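Local atomic coordinates of DltD domain-containing protein (PDB entry 7D78), a protein that is a fungal polyketide thioesterase of the alpha/beta hydrolase fold, probably acting as a cyclase that closes medium-ring lactones. Residues G51-M56 / S126-W131; G42-V47 / L120-S125; I202-S207 / Q237-L242; L160-A165 / A243-K248. All blocks are in the same frame, centred on the assembly; numbering follows the deposited sequence.

Contact 1 (G51-M56 / S126-W131); sequences GPAIIM and SKITLW
Ala53 and Ile55 of 51-56 are laced to Lys127, Thr129 and Trp131 of 126-131 by four backbone hydrogen bonds in a parallel pairing. Ala53 N donates to Lys127 O at 3.1 Å and Thr129 N to Ala53 O at 2.9 Å; Ile55 N then binds Thr129 O, and Trp131 N binds Ile55 O. Ala53, Ile55 and Thr129 use both N-H and C=O across the pair, while Ile54 and Met56 turn theirs to strand 81-86. CA-H...O contacts fill in between the N-H bonds, as where Met56 CA comes within 3.2 Å of Trp131 O.

The aromatic contact belongs to Met56 and Trp131. Met56 bends at chi3 (71°), which lays CE over one face of the indole, 3.5 Å from the centroid of its six-membered ring, a CH-pi contact with SD farther above the same ring. A chi1 of -174° swings the indole alongside Met56. Trp131 CB packs on Ile54 CG2 at 3.6 Å.

Aliphatic packing holds the other face. Ile55 and Leu130 run side by side, Ile55 CB 3.8 Å from Leu130 CD2, while Ile128 CD1 meets Ala53 CB at 3.9 Å. At the strand starts, Pro52 CB rests on Lys127 CB.

These are two central strands of the alpha/beta hydrolase sheet. Strand 81-86 bonds the far edge of 51-57, and strand 150-156 flanks 127-133. Helix 68-77 packs on the Met56 and Ile54 face, where Phe75 meets Trp131 edge-to-face, and helix 103-118 packs on Ile55 across the sheet.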
loop_
_atom_site.group_PDB
_atom_site.type_symbol
_atom_site.label_atom_id
_atom_site.label_comp_id
_atom_site.label_asym_id
_atom_site.label_seq_id
_atom_site.Cartn_x
_atom_site.Cartn_y
_atom_site.Cartn_z
ATOM N N GLY A 51 21.473 -10.017 -24.926
ATOM C CA GLY A 51 20.128 -10.009 -25.454
ATOM C C GLY A 51 19.097 -9.515 -24.455
ATOM O O GLY A 51 19.414 -9.201 -23.300
ATOM N N PRO A 52 17.835 -9.446 -24.887
ATOM C CA PRO A 52 16.766 -8.973 -24.000
ATOM C C PRO A 52 16.574 -9.905 -22.813
ATOM O O PRO A 52 17.059 -11.039 -22.776
ATOM C CB PRO A 52 15.526 -8.966 -24.898
ATOM C CG PRO A 52 15.841 -9.991 -25.975
ATOM C CD PRO A 52 17.322 -9.900 -26.195
ATOM N N ALA A 53 15.852 -9.402 -21.813
ATOM C CA ALA A 53 15.579 -10.184 -20.614
ATOM C C ALA A 53 14.107 -10.080 -20.242
ATOM O O ALA A 53 13.520 -8.996 -20.298
ATOM C CB ALA A 53 16.453 -9.721 -19.437
ATOM N N ILE A 54 13.521 -11.208 -19.848
ATOM C CA ILE A 54 12.144 -11.271 -19.373
ATOM C C ILE A 54 12.187 -11.706 -17.917
ATOM O O ILE A 54 12.719 -12.775 -17.606
ATOM C CB ILE A 54 11.293 -12.249 -20.200
ATOM C CG1 ILE A 54 11.301 -11.870 -21.686
ATOM C CG2 ILE A 54 9.886 -12.329 -19.634
ATOM C CD1 ILE A 54 10.739 -12.974 -22.577
ATOM N N ILE A 55 11.637 -10.881 -17.026
ATOM C CA ILE A 55 11.557 -11.200 -15.600
ATOM C C ILE A 55 10.142 -11.678 -15.310
ATOM O O ILE A 55 9.180 -10.929 -15.517
ATOM C CB ILE A 55 11.917 -9.986 -14.727
ATOM C CG1 ILE A 55 13.389 -9.604 -14.899
ATOM C CG2 ILE A 55 11.608 -10.279 -13.239
ATOM C CD1 ILE A 55 13.679 -8.123 -14.549
ATOM N N MET A 56 10.008 -12.921 -14.840
ATOM C CA MET A 56 8.715 -13.576 -14.661
ATOM C C MET A 56 8.367 -13.646 -13.177
ATOM O O MET A 56 9.114 -14.238 -12.392
ATOM C CB MET A 56 8.732 -14.990 -15.257
ATOM C CG MET A 56 9.024 -15.039 -16.760
ATOM S SD MET A 56 9.213 -16.735 -17.365
ATOM C CE MET A 56 7.529 -17.333 -17.254
ATOM N N SER A 126 18.558 -2.180 -22.047
ATOM C CA SER A 126 17.569 -1.399 -22.781
ATOM C C SER A 126 16.406 -2.240 -23.283
ATOM O O SER A 126 15.521 -1.704 -23.957
ATOM C CB SER A 126 18.227 -0.680 -23.975
ATOM O OG SER A 126 18.609 -1.600 -24.992
ATOM N N LYS A 127 16.378 -3.539 -22.975
ATOM C CA LYS A 127 15.341 -4.431 -23.488
ATOM C C LYS A 127 14.803 -5.322 -22.358
ATOM O O LYS A 127 14.808 -6.545 -22.467
ATOM C CB LYS A 127 15.853 -5.309 -24.638
ATOM C CG LYS A 127 16.384 -4.572 -25.863
ATOM C CD LYS A 127 16.804 -5.596 -26.925
ATOM C CE LYS A 127 17.504 -4.968 -28.121
ATOM N NZ LYS A 127 17.969 -6.050 -29.049
ATOM N N ILE A 128 14.319 -4.699 -21.276
ATOM C CA ILE A 128 13.760 -5.414 -20.125
ATOM C C ILE A 128 12.244 -5.503 -20.277
ATOM O O ILE A 128 11.579 -4.485 -20.518
ATOM C CB ILE A 128 14.119 -4.710 -18.802
ATOM C CG1 ILE A 128 15.634 -4.546 -18.642
ATOM C CG2 ILE A 128 13.488 -5.447 -17.624
ATOM C CD1 ILE A 128 16.423 -5.860 -18.621
ATOM N N THR A 129 11.693 -6.714 -20.116
ATOM C CA THR A 129 10.254 -6.974 -20.126
ATOM C C THR A 129 9.849 -7.591 -18.794
ATOM O O THR A 129 10.583 -8.421 -18.242
ATOM C CB THR A 129 9.859 -7.920 -21.289
ATOM O OG1 THR A 129 9.963 -7.216 -22.535
ATOM C CG2 THR A 129 8.408 -8.468 -21.136
ATOM N N LEU A 130 8.701 -7.160 -18.258
ATOM C CA LEU A 130 8.111 -7.781 -17.076
ATOM C C LEU A 130 6.943 -8.667 -17.488
ATOM O O LEU A 130 6.069 -8.247 -18.262
ATOM C CB LEU A 130 7.639 -6.746 -16.052
ATOM C CG LEU A 130 8.713 -5.923 -15.325
ATOM C CD1 LEU A 130 8.112 -5.175 -14.150
ATOM C CD2 LEU A 130 9.924 -6.776 -14.891
ATOM N N TRP A 131 6.938 -9.886 -16.953
ATOM C CA TRP A 131 5.985 -10.938 -17.275
ATOM C C TRP A 131 5.434 -11.454 -15.955
ATOM O O TRP A 131 6.196 -11.670 -15.010
ATOM C CB TRP A 131 6.695 -12.057 -18.058
ATOM C CG TRP A 131 5.850 -13.185 -18.605
ATOM C CD1 TRP A 131 5.523 -13.395 -19.918
ATOM C CD2 TRP A 131 5.289 -14.285 -17.872
ATOM N NE1 TRP A 131 4.779 -14.542 -20.044
ATOM C CE2 TRP A 131 4.621 -15.109 -18.804
ATOM C CE3 TRP A 131 5.276 -14.647 -16.517
ATOM C CZ2 TRP A 131 3.940 -16.272 -18.425
ATOM C CZ3 TRP A 131 4.596 -15.814 -16.140
ATOM C CH2 TRP A 131 3.944 -16.608 -17.093
#

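Contact 2 (G42-V47 / L120-S125); sequences GRFYAV and LPSVDS
Phe44 lays one face of its ring against Leu120 CD1, which sits 3.8 Å from the ring centroid and only 11° off the normal, a CH-pi contact made over the middle of the ring. The pair joins the end of strand 39-45, in the antiparallel part of the alpha/beta hydrolase sheet, to the type I beta turn 120-123 that follows helix 103-118. A backbone bond from Val123 N to Leu120 O closes this turn. No hydrogen bond links the two segments, and the packing is mainly apolar.

Phe44 reaches the turn because its CG stands anti to the backbone N (chi1 -176°), and Leu120 comes at it from the opposite direction. Two further residues of the turn meet the far end of the ring: Val123 CG2 touches Phe44 CZ at 3.6 Å, and Ser122 OG lies near the ring plane at the edge, 3.7 Å from Phe44 CE2. That hydroxyl is hydrogen-bonded to Asn81 OD1, which also accepts from Val47 N; one carboxamide oxygen of strand 81-86 therefore serves both segments.

Beyond the strand end, Ala46 CB comes to 4.1 Å from Ser122 OG, and Val47 turns its carbonyl to the same serine, with Val47 O 3.5 Å from Ser122 CB.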
loop_
_atom_site.group_PDB
_atom_site.type_symbol
_atom_site.label_atom_id
_atom_site.label_comp_id
_atom_site.label_asym_id
_atom_site.label_seq_id
_atom_site.Cartn_x
_atom_site.Cartn_y
_atom_site.Cartn_z
ATOM N N GLY A 42 16.299 -16.755 -7.491
ATOM C CA GLY A 42 15.600 -17.272 -8.652
ATOM C C GLY A 42 16.513 -17.995 -9.622
ATOM O O GLY A 42 17.725 -18.104 -9.413
ATOM N N ARG A 43 15.898 -18.511 -10.694
ATOM C CA ARG A 43 16.603 -19.187 -11.780
ATOM C C ARG A 43 16.801 -18.206 -12.925
ATOM O O ARG A 43 15.837 -17.586 -13.376
ATOM C CB ARG A 43 15.820 -20.385 -12.310
ATOM C CG ARG A 43 15.443 -21.444 -11.299
ATOM C CD ARG A 43 14.666 -22.520 -12.026
ATOM N NE ARG A 43 14.515 -23.735 -11.231
ATOM C CZ ARG A 43 14.066 -24.884 -11.719
ATOM N NH1 ARG A 43 13.735 -24.979 -13.002
ATOM N NH2 ARG A 43 13.955 -25.938 -10.923
ATOM N N PHE A 44 18.038 -18.078 -13.393
ATOM C CA PHE A 44 18.363 -17.222 -14.528
ATOM C C PHE A 44 18.752 -18.106 -15.703
ATOM O O PHE A 44 19.731 -18.857 -15.621
ATOM C CB PHE A 44 19.490 -16.253 -14.185
ATOM C CG PHE A 44 19.798 -15.276 -15.280
ATOM C CD1 PHE A 44 18.886 -14.285 -15.613
ATOM C CD2 PHE A 44 20.990 -15.356 -15.984
ATOM C CE1 PHE A 44 19.158 -13.375 -16.616
ATOM C CE2 PHE A 44 21.278 -14.449 -16.994
ATOM C CZ PHE A 44 20.358 -13.454 -17.315
ATOM N N TYR A 45 17.969 -18.035 -16.768
ATOM C CA TYR A 45 18.202 -18.783 -18.002
ATOM C C TYR A 45 18.888 -17.831 -18.982
ATOM O O TYR A 45 18.230 -17.002 -19.611
ATOM C CB TYR A 45 16.881 -19.309 -18.556
ATOM C CG TYR A 45 16.180 -20.363 -17.707
ATOM C CD1 TYR A 45 15.498 -20.014 -16.540
ATOM C CD2 TYR A 45 16.173 -21.703 -18.094
ATOM C CE1 TYR A 45 14.833 -20.976 -15.771
ATOM C CE2 TYR A 45 15.516 -22.676 -17.333
ATOM C CZ TYR A 45 14.847 -22.303 -16.174
ATOM O OH TYR A 45 14.196 -23.256 -15.419
ATOM N N ALA A 46 20.214 -17.937 -19.093
ATOM C CA ALA A 46 21.018 -16.995 -19.864
ATOM C C ALA A 46 21.025 -17.361 -21.346
ATOM O O ALA A 46 20.822 -18.513 -21.727
ATOM C CB ALA A 46 22.458 -16.967 -19.349
ATOM N N VAL A 47 21.267 -16.360 -22.187
ATOM C CA VAL A 47 21.515 -16.594 -23.602
ATOM C C VAL A 47 22.951 -16.196 -23.898
ATOM O O VAL A 47 23.585 -15.446 -23.148
ATOM C CB VAL A 47 20.536 -15.835 -24.521
ATOM C CG1 VAL A 47 19.100 -16.229 -24.196
ATOM C CG2 VAL A 47 20.746 -14.328 -24.397
ATOM N N LEU A 120 23.635 -7.771 -15.429
ATOM C CA LEU A 120 24.299 -9.028 -15.756
ATOM C C LEU A 120 24.941 -8.951 -17.147
ATOM O O LEU A 120 24.499 -8.176 -17.998
ATOM C CB LEU A 120 23.303 -10.182 -15.688
ATOM C CG LEU A 120 22.720 -10.442 -14.290
ATOM C CD1 LEU A 120 21.734 -11.602 -14.353
ATOM C CD2 LEU A 120 23.828 -10.720 -13.278
ATOM N N PRO A 121 25.995 -9.744 -17.395
ATOM C CA PRO A 121 26.770 -9.581 -18.647
ATOM C C PRO A 121 25.991 -9.889 -19.915
ATOM O O PRO A 121 26.236 -9.253 -20.951
ATOM C CB PRO A 121 27.942 -10.565 -18.472
ATOM C CG PRO A 121 27.993 -10.879 -17.013
ATOM C CD PRO A 121 26.595 -10.746 -16.491
ATOM N N SER A 122 25.062 -10.839 -19.871
ATOM C CA SER A 122 24.304 -11.241 -21.050
ATOM C C SER A 122 23.036 -10.420 -21.271
ATOM O O SER A 122 22.309 -10.680 -22.233
ATOM C CB SER A 122 23.930 -12.725 -20.946
ATOM O OG SER A 122 22.988 -12.916 -19.901
ATOM N N VAL A 123 22.749 -9.442 -20.419
ATOM C CA VAL A 123 21.463 -8.753 -20.433
ATOM C C VAL A 123 21.630 -7.389 -21.079
ATOM O O VAL A 123 22.545 -6.632 -20.734
ATOM C CB VAL A 123 20.894 -8.623 -19.009
ATOM C CG1 VAL A 123 19.628 -7.786 -19.021
ATOM C CG2 VAL A 123 20.631 -10.020 -18.430
ATOM N N ASP A 124 20.751 -7.083 -22.029
ATOM C CA ASP A 124 20.653 -5.756 -22.628
ATOM C C ASP A 124 19.734 -4.918 -21.742
ATOM O O ASP A 124 18.515 -5.104 -21.751
ATOM C CB ASP A 124 20.105 -5.879 -24.049
ATOM C CG ASP A 124 20.069 -4.564 -24.785
ATOM O OD1 ASP A 124 20.100 -3.497 -24.134
ATOM O OD2 ASP A 124 20.022 -4.613 -26.035
ATOM N N SER A 125 20.319 -3.996 -20.978
ATOM C CA SER A 125 19.547 -3.190 -20.037
ATOM C C SER A 125 18.503 -2.313 -20.724
ATOM O O SER A 125 17.639 -1.752 -20.039
ATOM C CB SER A 125 20.501 -2.314 -19.216
ATOM O OG SER A 125 21.059 -1.309 -20.039
#

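Contact 3 (I202-S207 / Q237-L242); sequences IGMAGS and QTYQKL
The loop between strand 190-191 and helix 210-220 meets helix 238-244 here, through Ile202 and Met204 on one side and Tyr239 and Leu242 on the other. Ile202 lies across one face of the phenol ring, with CG2 and CD1 on the same side of its plane. Ile202 CG2 is 4.0 Å from the centroid and displaced toward Tyr239 CG, while Ile202 CD1 reaches Tyr239 CD1 at 3.5 Å. The same CD1 continues to Leu242 CD1 at 3.9 Å.

Ile202 CG1 sits between the backbone N and the carbonyl carbon (chi1 67°), which puts CG2 over the ring and sends CD1 on to Leu242. This region follows strand 150-156 and precedes strand 259-264, where alpha/beta hydrolases commonly insert a lid or cap; Met204 comes close to the presumed Ser134-His296-Asp267 triad but makes no contact with it. The Met204 sulfur makes a Met-aromatic contact at the edge of the Tyr239 ring, SD to Tyr239 CE1 4.2 Å, and meets Leu242 CD1 at 4.0 Å. A type I' turn from Met204 to Ser207 follows, closed by Ser207 N to Met204 O.

Asn200 OD1 accepts from Met204 N. On the helix, Lys241 NZ makes a salt bridge to Glu108 of the second subunit.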
loop_
_atom_site.group_PDB
_atom_site.type_symbol
_atom_site.label_atom_id
_atom_site.label_comp_id
_atom_site.label_asym_id
_atom_site.label_seq_id
_atom_site.Cartn_x
_atom_site.Cartn_y
_atom_site.Cartn_z
ATOM N N ILE A 202 -11.577 -14.019 2.899
ATOM C CA ILE A 202 -12.015 -12.807 2.202
ATOM C C ILE A 202 -12.789 -13.114 0.927
ATOM O O ILE A 202 -13.354 -12.188 0.320
ATOM C CB ILE A 202 -10.832 -11.861 1.888
ATOM C CG1 ILE A 202 -9.888 -12.472 0.859
ATOM C CG2 ILE A 202 -10.059 -11.501 3.167
ATOM C CD1 ILE A 202 -8.780 -11.492 0.392
ATOM N N GLY A 203 -12.838 -14.374 0.507
ATOM C CA GLY A 203 -13.561 -14.737 -0.701
ATOM C C GLY A 203 -12.814 -14.511 -2.000
ATOM O O GLY A 203 -13.446 -14.234 -3.026
ATOM N N MET A 204 -11.488 -14.645 -2.006
ATOM C CA MET A 204 -10.721 -14.297 -3.197
ATOM C C MET A 204 -10.580 -15.493 -4.130
ATOM O O MET A 204 -10.639 -16.650 -3.702
ATOM C CB MET A 204 -9.327 -13.776 -2.820
ATOM C CG MET A 204 -8.448 -14.783 -2.084
ATOM S SD MET A 204 -6.714 -14.241 -1.870
ATOM C CE MET A 204 -6.071 -14.580 -3.507
ATOM N N ALA A 205 -10.401 -15.189 -5.417
ATOM C CA ALA A 205 -9.887 -16.143 -6.409
ATOM C C ALA A 205 -10.765 -17.388 -6.528
ATOM O O ALA A 205 -10.269 -18.516 -6.589
ATOM C CB ALA A 205 -8.441 -16.535 -6.104
ATOM N N GLY A 206 -12.077 -17.185 -6.574
ATOM C CA GLY A 206 -13.002 -18.279 -6.789
ATOM C C GLY A 206 -13.548 -18.914 -5.536
ATOM O O GLY A 206 -14.236 -19.938 -5.634
ATOM N N SER A 207 -13.275 -18.330 -4.366
ATOM C CA SER A 207 -13.724 -18.888 -3.096
ATOM C C SER A 207 -15.237 -19.044 -3.078
ATOM O O SER A 207 -15.978 -18.098 -3.353
ATOM C CB SER A 207 -13.268 -17.984 -1.948
ATOM O OG SER A 207 -13.851 -18.355 -0.712
ATOM N N GLN A 237 -2.240 -11.862 7.670
ATOM C CA GLN A 237 -2.052 -10.429 7.439
ATOM C C GLN A 237 -1.925 -10.083 5.963
ATOM O O GLN A 237 -2.037 -8.902 5.609
ATOM C CB GLN A 237 -0.825 -9.920 8.197
ATOM C CG GLN A 237 -1.039 -9.826 9.713
ATOM C CD GLN A 237 -2.246 -8.960 10.091
ATOM O OE1 GLN A 237 -2.507 -7.931 9.466
ATOM N NE2 GLN A 237 -2.981 -9.381 11.126
ATOM N N THR A 238 -1.672 -11.077 5.103
ATOM C CA THR A 238 -1.788 -10.918 3.654
ATOM C C THR A 238 -3.076 -10.189 3.320
ATOM O O THR A 238 -3.088 -9.274 2.491
ATOM C CB THR A 238 -1.777 -12.282 2.952
ATOM O OG1 THR A 238 -0.535 -12.945 3.205
ATOM C CG2 THR A 238 -2.004 -12.132 1.429
ATOM N N TYR A 239 -4.167 -10.577 3.989
ATOM C CA TYR A 239 -5.465 -9.999 3.673
ATOM C C TYR A 239 -5.527 -8.518 4.030
ATOM O O TYR A 239 -6.305 -7.772 3.427
ATOM C CB TYR A 239 -6.556 -10.783 4.394
ATOM C CG TYR A 239 -6.623 -12.236 3.968
ATOM C CD1 TYR A 239 -6.309 -12.621 2.661
ATOM C CD2 TYR A 239 -7.005 -13.223 4.870
ATOM C CE1 TYR A 239 -6.377 -13.971 2.272
ATOM C CE2 TYR A 239 -7.078 -14.554 4.497
ATOM C CZ TYR A 239 -6.774 -14.925 3.206
ATOM O OH TYR A 239 -6.860 -16.261 2.865
ATOM N N GLN A 240 -4.741 -8.079 5.018
ATOM C CA GLN A 240 -4.640 -6.648 5.293
ATOM C C GLN A 240 -3.984 -5.915 4.124
ATOM O O GLN A 240 -4.451 -4.849 3.702
ATOM C CB GLN A 240 -3.857 -6.419 6.586
ATOM C CG GLN A 240 -3.622 -4.945 6.927
ATOM C CD GLN A 240 -4.915 -4.204 7.214
ATOM O OE1 GLN A 240 -5.490 -3.540 6.335
ATOM N NE2 GLN A 240 -5.392 -4.326 8.437
ATOM N N LYS A 241 -2.896 -6.474 3.587
ATOM C CA LYS A 241 -2.252 -5.868 2.425
ATOM C C LYS A 241 -3.199 -5.831 1.232
ATOM O O LYS A 241 -3.229 -4.850 0.483
ATOM C CB LYS A 241 -0.976 -6.640 2.074
ATOM C CG LYS A 241 -0.017 -6.867 3.252
ATOM C CD LYS A 241 0.291 -5.544 3.960
ATOM C CE LYS A 241 1.138 -5.746 5.215
ATOM N NZ LYS A 241 1.444 -4.425 5.873
ATOM N N LEU A 242 -3.981 -6.894 1.039
ATOM C CA LEU A 242 -4.924 -6.918 -0.073
ATOM C C LEU A 242 -6.064 -5.930 0.137
ATOM O O LEU A 242 -6.640 -5.444 -0.842
ATOM C CB LEU A 242 -5.482 -8.332 -0.273
ATOM C CG LEU A 242 -4.439 -9.416 -0.578
ATOM C CD1 LEU A 242 -5.133 -10.734 -0.872
ATOM C CD2 LEU A 242 -3.561 -8.993 -1.765
#

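Contact 4 (L160-A165 / A243-K248); sequences LSFYQA and AWWQPK
Ala243, in the last turn of helix 238-244, packs against Tyr163 of the loop that follows strand 150-156 in the alpha/beta hydrolase fold. Tyr163 CE1 lies 3.7 Å from Ala243 CA, and its OH is at the same distance from Ala243 CB. The phenol spans to the helix, where its OH is hydrogen-bonded to Tyr239 O, one turn earlier.

Trp244 points away from the loop to the second subunit, its NE1 hydrogen-bonded to Glu108 of that chain. Trp245, the first residue to leave helical backbone angles, turns back toward the loop. A chi1 of -160° carries its indole to Phe162, which the six-membered ring approaches. The planes are 24° apart but displaced, centroids 5.5 Å apart, so the rings barely overlap; the closest atoms are Trp245 CZ3 and Phe162 CZ, 3.4 Å apart. Phe135 and Thr138 of helix 135-146 pack against the same indole.

Gln246 takes the N-cap position of helix 247-251, and its NE2 makes a weak bond back to Trp244 O. Pro247 begins that helix: its CG lies 3.7 Å from Leu160 O and, at 4.3 Å from Phe162 CE2, near the plane of the phenyl ring at its edge.

Lys248 stretches its extended chain along Leu160. NZ forms a salt bridge with Glu274, which also accepts from Ser161 OG, while the methylene CE touches Leu160 O at 3.7 Å and Leu160 CB at 4.0 Å.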
loop_
_atom_site.group_PDB
_atom_site.type_symbol
_atom_site.label_atom_id
_atom_site.label_comp_id
_atom_site.label_asym_id
_atom_site.label_seq_id
_atom_site.Cartn_x
_atom_site.Cartn_y
_atom_site.Cartn_z
ATOM N N LEU A 160 -7.619 -8.977 -10.268
ATOM C CA LEU A 160 -7.767 -7.552 -10.021
ATOM C C LEU A 160 -8.684 -7.196 -8.860
ATOM O O LEU A 160 -8.833 -6.003 -8.554
ATOM C CB LEU A 160 -8.265 -6.856 -11.295
ATOM C CG LEU A 160 -7.341 -7.024 -12.500
ATOM C CD1 LEU A 160 -8.097 -6.683 -13.783
ATOM C CD2 LEU A 160 -6.117 -6.134 -12.348
ATOM N N SER A 161 -9.298 -8.175 -8.204
ATOM C CA SER A 161 -10.109 -7.930 -7.018
ATOM C C SER A 161 -9.983 -9.148 -6.111
ATOM O O SER A 161 -9.588 -10.231 -6.558
ATOM C CB SER A 161 -11.580 -7.667 -7.370
ATOM O OG SER A 161 -12.131 -8.784 -8.050
ATOM N N PHE A 162 -10.327 -8.963 -4.831
ATOM C CA PHE A 162 -10.004 -9.982 -3.829
ATOM C C PHE A 162 -11.093 -10.209 -2.787
ATOM O O PHE A 162 -11.314 -11.350 -2.372
ATOM C CB PHE A 162 -8.681 -9.611 -3.153
ATOM C CG PHE A 162 -7.555 -9.482 -4.132
ATOM C CD1 PHE A 162 -6.885 -10.618 -4.581
ATOM C CD2 PHE A 162 -7.241 -8.251 -4.686
ATOM C CE1 PHE A 162 -5.879 -10.526 -5.529
ATOM C CE2 PHE A 162 -6.236 -8.142 -5.633
ATOM C CZ PHE A 162 -5.551 -9.282 -6.050
ATOM N N TYR A 163 -11.763 -9.147 -2.354
ATOM C CA TYR A 163 -12.759 -9.236 -1.296
ATOM C C TYR A 163 -14.154 -9.435 -1.879
ATOM O O TYR A 163 -14.545 -8.738 -2.818
ATOM C CB TYR A 163 -12.740 -7.965 -0.445
ATOM C CG TYR A 163 -11.731 -7.988 0.677
ATOM C CD1 TYR A 163 -10.386 -7.708 0.443
ATOM C CD2 TYR A 163 -12.128 -8.282 1.981
ATOM C CE1 TYR A 163 -9.460 -7.727 1.481
ATOM C CE2 TYR A 163 -11.221 -8.292 3.021
ATOM C CZ TYR A 163 -9.886 -8.015 2.769
ATOM O OH TYR A 163 -8.996 -8.041 3.814
ATOM N N GLN A 164 -14.902 -10.376 -1.312
ATOM C CA GLN A 164 -16.350 -10.404 -1.464
ATOM C C GLN A 164 -16.937 -9.513 -0.380
ATOM O O GLN A 164 -16.586 -9.656 0.795
ATOM C CB GLN A 164 -16.892 -11.834 -1.342
ATOM C CG GLN A 164 -16.477 -12.745 -2.505
ATOM C CD GLN A 164 -16.850 -14.206 -2.277
ATOM O OE1 GLN A 164 -17.687 -14.521 -1.440
ATOM N NE2 GLN A 164 -16.217 -15.099 -3.021
ATOM N N ALA A 165 -17.826 -8.596 -0.770
ATOM C CA ALA A 165 -18.260 -7.561 0.167
ATOM C C ALA A 165 -18.895 -8.146 1.422
ATOM O O ALA A 165 -18.730 -7.596 2.517
ATOM C CB ALA A 165 -19.233 -6.599 -0.522
ATOM N N ALA A 243 -6.404 -5.617 1.394
ATOM C CA ALA A 243 -7.458 -4.634 1.633
ATOM C C ALA A 243 -7.034 -3.253 1.156
ATOM O O ALA A 243 -7.856 -2.490 0.639
ATOM C CB ALA A 243 -7.818 -4.592 3.119
ATOM N N TRP A 244 -5.756 -2.918 1.357
ATOM C CA TRP A 244 -5.216 -1.618 0.978
ATOM C C TRP A 244 -5.055 -1.489 -0.533
ATOM O O TRP A 244 -5.248 -0.401 -1.086
ATOM C CB TRP A 244 -3.845 -1.408 1.622
ATOM C CG TRP A 244 -3.723 -1.377 3.145
ATOM C CD1 TRP A 244 -2.662 -1.850 3.875
ATOM C CD2 TRP A 244 -4.639 -0.814 4.098
ATOM N NE1 TRP A 244 -2.863 -1.619 5.209
ATOM C CE2 TRP A 244 -4.065 -0.986 5.377
ATOM C CE3 TRP A 244 -5.880 -0.178 3.997
ATOM C CZ2 TRP A 244 -4.697 -0.555 6.545
ATOM C CZ3 TRP A 244 -6.501 0.253 5.149
ATOM C CH2 TRP A 244 -5.912 0.056 6.412
ATOM N N TRP A 245 -4.703 -2.585 -1.202
ATOM C CA TRP A 245 -4.307 -2.561 -2.604
ATOM C C TRP A 245 -5.481 -2.186 -3.492
ATOM O O TRP A 245 -6.561 -2.781 -3.397
ATOM C CB TRP A 245 -3.783 -3.937 -3.004
ATOM C CG TRP A 245 -2.922 -3.999 -4.229
ATOM C CD1 TRP A 245 -2.163 -2.993 -4.770
ATOM C CD2 TRP A 245 -2.699 -5.155 -5.046
ATOM N NE1 TRP A 245 -1.476 -3.463 -5.878
ATOM C CE2 TRP A 245 -1.796 -4.782 -6.068
ATOM C CE3 TRP A 245 -3.173 -6.478 -5.008
ATOM C CZ2 TRP A 245 -1.354 -5.684 -7.038
ATOM C CZ3 TRP A 245 -2.733 -7.369 -5.966
ATOM C CH2 TRP A 245 -1.823 -6.970 -6.967
ATOM N N GLN A 246 -5.266 -1.212 -4.373
ATOM C CA GLN A 246 -6.258 -0.805 -5.366
ATOM C C GLN A 246 -5.640 -0.930 -6.756
ATOM O O GLN A 246 -5.341 0.080 -7.404
ATOM C CB GLN A 246 -6.732 0.622 -5.096
ATOM C CG GLN A 246 -7.162 0.843 -3.636
ATOM C CD GLN A 246 -8.391 0.055 -3.301
ATOM O OE1 GLN A 246 -9.294 -0.065 -4.131
ATOM N NE2 GLN A 246 -8.438 -0.510 -2.091
ATOM N N PRO A 247 -5.429 -2.160 -7.239
ATOM C CA PRO A 247 -4.636 -2.332 -8.469
ATOM C C PRO A 247 -5.299 -1.771 -9.711
ATOM O O PRO A 247 -4.589 -1.323 -10.622
ATOM C CB PRO A 247 -4.465 -3.854 -8.568
ATOM C CG PRO A 247 -5.609 -4.418 -7.787
ATOM C CD PRO A 247 -5.860 -3.446 -6.665
ATOM N N LYS A 248 -6.636 -1.796 -9.792
ATOM C CA LYS A 248 -7.301 -1.167 -10.928
ATOM C C LYS A 248 -6.911 0.297 -11.046
ATOM O O LYS A 248 -6.766 0.812 -12.161
ATOM C CB LYS A 248 -8.821 -1.311 -10.814
ATOM C CG LYS A 248 -9.295 -2.754 -10.861
ATOM C CD LYS A 248 -10.812 -2.863 -10.690
ATOM C CE LYS A 248 -11.273 -4.315 -10.716
ATOM N NZ LYS A 248 -12.719 -4.449 -10.376
#

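Overall arrangement
From the N terminus, strand 39-45 opens contact 2 and strand 51-57 opens contact 1. The chain then passes through helix 68-77, strand 81-86 and helix 103-118 before 120-125 closes contact 2 and 126-131 closes contact 1, so the two loops cross. Gly51 joins them through backbone bonds to Ser122 and Asp124. Contact 4 opens later at 160-165, and contact 3 opens and closes within its span before 243-248 completes it. These two share helix 238-244 and join through Ile202 O to Gln164 N. The pairs lie on opposite sides of the chain's centre, contacts 1 and 3 about 29 Å apart between centres: one in the sheet, the other in the region after strand 150-156.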